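Local structure of insect group II chitinase (Ostrinia furnacalis, 5Y2B) at residues 248-253 with 343-348. The protein probably hydrolyses the beta-1,4 linkages of chitin, as a family 18 glycoside hydrolase, and is held here with N-acetylglucosamine units bound in its substrate cleft. Sequence-based numbering, arbitrary orientation.
Sequences MPMYGQ and GMIWAL. With NAG (2-acetamido-2-deoxy-beta-D-glucopyranose), chain B; NAG (2-acetamido-2-deoxy-beta-D-glucopyranose), chain C.
Tyr251 brings the CD1/CE1 side of its ring up to the rim of the Trp346 indole, CE1 of Tyr251 lying 3.6 Å from CD1 of Trp346. The planes are nearly perpendicular, at 87°, but the rings meet obliquely, as neither a stack nor an edge-to-face pair, and the carbonyl O of Trp346 sits in the tyrosine plane, 3.4 Å from CD1 of Tyr251. The indole reaches the chain B sugar because chi1 of Trp346 is extended (-176°), CG lying opposite the backbone N. That sugar spreads over one indole face, its C5 3.6 Å from CE2 of Trp346; Ala347 CB backs the other face, beyond a cis peptide bond. Two polar contacts fix the pair against the ligand: NE1 of Trp346 donates to O7 of the chain C sugar at 2.8 Å, and O6 of the chain B sugar donates to OH of Tyr251, which also bonds Asp199. Were Trp346 an alanine, the chain B sugar would probably lose its aromatic platform and the chain C acetamide oxygen its N-H donor.

The backbones are joined by parallel pairing of Met248 with Ile345 and Pro249 with Trp346. Met248 N bonds Met344 O, Trp346 N bonds Met248 O, and Met250 N bonds Trp346 O almost straight, at 171°. Ile345 shares its sheet face with Met248, opposite Trp346; Met250, in the break between the two strand parts, bends its chain so that CE lies 3.9 Å from CG2 of Ile345. Helix 363-373 meets Met250 through Leu364 and Ile345 through Leu365 and Ile368. Strands 244-257 and 342-346 are thus neighbours in the TIM barrel of family 18, and the tryptophan at the end of the latter forms the aromatic floor of the chitinase substrate cleft.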
loop_
_atom_site.group_PDB
_atom_site.type_symbol
_atom_site.label_atom_id
_atom_site.label_comp_id
_atom_site.label_asym_id
_atom_site.label_seq_id
_atom_site.Cartn_x
_atom_site.Cartn_y
_atom_site.Cartn_z
ATOM N N MET A 248 5.456 2.824 -1.087
ATOM C CA MET A 248 6.675 2.254 -0.544
ATOM C C MET A 248 6.369 1.325 0.619
ATOM O O MET A 248 5.633 1.716 1.542
ATOM C CB MET A 248 7.643 3.332 -0.080
ATOM C CG MET A 248 8.379 4.053 -1.323
ATOM S SD MET A 248 9.018 5.607 -0.806
ATOM C CE MET A 248 7.567 6.646 -0.676
ATOM N N PRO A 249 6.953 0.124 0.645
ATOM C CA PRO A 249 6.654 -0.853 1.706
ATOM C C PRO A 249 7.483 -0.611 2.955
ATOM O O PRO A 249 8.689 -0.349 2.890
ATOM C CB PRO A 249 7.039 -2.194 1.064
ATOM C CG PRO A 249 8.261 -1.792 0.206
ATOM C CD PRO A 249 8.035 -0.334 -0.247
ATOM N N MET A 250 6.804 -0.694 4.116
ATOM C CA MET A 250 7.468 -0.641 5.411
ATOM C C MET A 250 7.742 -2.033 5.947
ATOM O O MET A 250 7.889 -2.200 7.158
ATOM C CB MET A 250 6.653 0.161 6.438
ATOM C CG MET A 250 6.192 1.578 5.988
ATOM S SD MET A 250 7.485 2.829 5.992
ATOM C CE MET A 250 8.115 2.664 4.305
ATOM N N TYR A 251 7.779 -3.036 5.071
ATOM C CA TYR A 251 7.844 -4.434 5.473
ATOM C C TYR A 251 8.628 -5.168 4.397
ATOM O O TYR A 251 9.011 -4.604 3.349
ATOM C CB TYR A 251 6.451 -5.052 5.642
ATOM C CG TYR A 251 5.742 -5.072 4.315
ATOM C CD1 TYR A 251 5.109 -3.936 3.840
ATOM C CD2 TYR A 251 5.776 -6.195 3.504
ATOM C CE1 TYR A 251 4.505 -3.924 2.628
ATOM C CE2 TYR A 251 5.181 -6.208 2.294
ATOM C CZ TYR A 251 4.553 -5.070 1.849
ATOM O OH TYR A 251 3.959 -5.087 0.644
ATOM N N GLY A 252 8.864 -6.439 4.662
ATOM C CA GLY A 252 9.700 -7.240 3.805
ATOM C C GLY A 252 8.954 -8.494 3.420
ATOM O O GLY A 252 8.083 -8.977 4.148
ATOM N N GLN A 253 9.269 -8.988 2.230
ATOM C CA GLN A 253 8.819 -10.300 1.815
ATOM C C GLN A 253 9.851 -11.345 2.270
ATOM O O GLN A 253 11.046 -11.210 2.011
ATOM C CB GLN A 253 8.618 -10.335 0.291
ATOM C CG GLN A 253 7.331 -9.627 -0.231
ATOM C CD GLN A 253 6.029 -10.322 0.187
ATOM O OE1 GLN A 253 6.026 -11.492 0.537
ATOM N NE2 GLN A 253 4.919 -9.589 0.151
ATOM N N GLY A 343 4.439 10.544 -2.107
ATOM C CA GLY A 343 4.613 9.160 -1.673
ATOM C C GLY A 343 3.480 8.559 -0.830
ATOM O O GLY A 343 2.634 9.270 -0.274
ATOM N N MET A 344 3.457 7.236 -0.738
ATOM C CA MET A 344 2.489 6.507 0.067
ATOM C C MET A 344 3.222 5.386 0.806
ATOM O O MET A 344 4.108 4.748 0.227
ATOM C CB MET A 344 1.382 5.929 -0.837
ATOM C CG MET A 344 0.394 4.985 -0.162
ATOM S SD MET A 344 0.894 3.248 -0.142
ATOM C CE MET A 344 0.320 2.683 -1.764
ATOM N N ILE A 345 2.839 5.084 2.053
ATOM C CA ILE A 345 3.445 3.932 2.726
ATOM C C ILE A 345 2.376 2.922 3.120
ATOM O O ILE A 345 1.284 3.281 3.581
ATOM C CB ILE A 345 4.304 4.331 3.956
ATOM C CG1 ILE A 345 3.432 4.953 5.040
ATOM C CG2 ILE A 345 5.383 5.268 3.538
ATOM C CD1 ILE A 345 4.004 4.885 6.414
ATOM N N TRP A 346 2.708 1.650 2.931
ATOM C CA TRP A 346 2.012 0.522 3.537
ATOM C C TRP A 346 2.982 -0.099 4.546
ATOM O O TRP A 346 3.968 -0.735 4.140
ATOM C CB TRP A 346 1.605 -0.533 2.489
ATOM C CG TRP A 346 0.823 -1.594 3.167
ATOM C CD1 TRP A 346 1.313 -2.706 3.807
ATOM C CD2 TRP A 346 -0.579 -1.566 3.424
ATOM N NE1 TRP A 346 0.284 -3.394 4.400
ATOM C CE2 TRP A 346 -0.888 -2.719 4.176
ATOM C CE3 TRP A 346 -1.611 -0.692 3.061
ATOM C CZ2 TRP A 346 -2.180 -3.019 4.574
ATOM C CZ3 TRP A 346 -2.889 -0.988 3.466
ATOM C CH2 TRP A 346 -3.168 -2.142 4.208
ATOM N N ALA A 347 2.738 0.049 5.849
ATOM C CA ALA A 347 1.694 0.831 6.546
ATOM C C ALA A 347 2.361 1.431 7.825
ATOM O O ALA A 347 3.492 1.049 8.171
ATOM C CB ALA A 347 0.532 -0.046 6.925
ATOM N N LEU A 348 1.662 2.347 8.504
ATOM C CA LEU A 348 2.234 3.072 9.643
ATOM C C LEU A 348 2.829 2.127 10.664
ATOM O O LEU A 348 3.928 2.362 11.185
ATOM C CB LEU A 348 1.152 3.918 10.328
ATOM C CG LEU A 348 0.917 5.230 9.592
ATOM C CD1 LEU A 348 -0.444 5.792 9.998
ATOM C CD2 LEU A 348 2.090 6.186 9.877
HETATM C C1 NAG B . -1.972 -4.274 -0.812
HETATM C C2 NAG B . -3.327 -3.961 -0.090
HETATM C C3 NAG B . -3.399 -4.619 1.295
HETATM C C4 NAG B . -2.208 -5.552 1.498
HETATM C C5 NAG B . -0.891 -4.803 1.301
HETATM C C6 NAG B . 0.293 -5.737 1.266
HETATM C C7 NAG B . -2.740 -1.549 0.069
HETATM C C8 NAG B . -3.315 -0.123 0.040
HETATM N N2 NAG B . -3.644 -2.544 -0.040
HETATM O O3 NAG B . -4.636 -5.327 1.364
HETATM O O4 NAG B . -2.092 -5.977 2.853
HETATM O O5 NAG B . -0.867 -4.058 0.086
HETATM O O6 NAG B . 1.484 -4.997 1.100
HETATM O O7 NAG B . -1.514 -1.760 0.206
HETATM C C1 NAG C . -2.649 -7.168 3.284
HETATM C C2 NAG C . -1.956 -7.518 4.588
HETATM C C3 NAG C . -2.707 -8.619 5.294
HETATM C C4 NAG C . -4.131 -8.133 5.498
HETATM C C5 NAG C . -4.751 -7.805 4.130
HETATM C C6 NAG C . -6.155 -7.241 4.239
HETATM C C7 NAG C . 0.465 -7.075 4.762
HETATM C C8 NAG C . 1.872 -7.575 4.391
HETATM N N2 NAG C . -0.552 -7.856 4.375
HETATM O O3 NAG C . -2.067 -8.874 6.525
HETATM O O4 NAG C . -4.968 -9.148 5.996
HETATM O O5 NAG C . -3.952 -6.792 3.536
HETATM O O6 NAG C . -6.768 -7.138 2.972
HETATM O O7 NAG C . 0.267 -6.026 5.402
#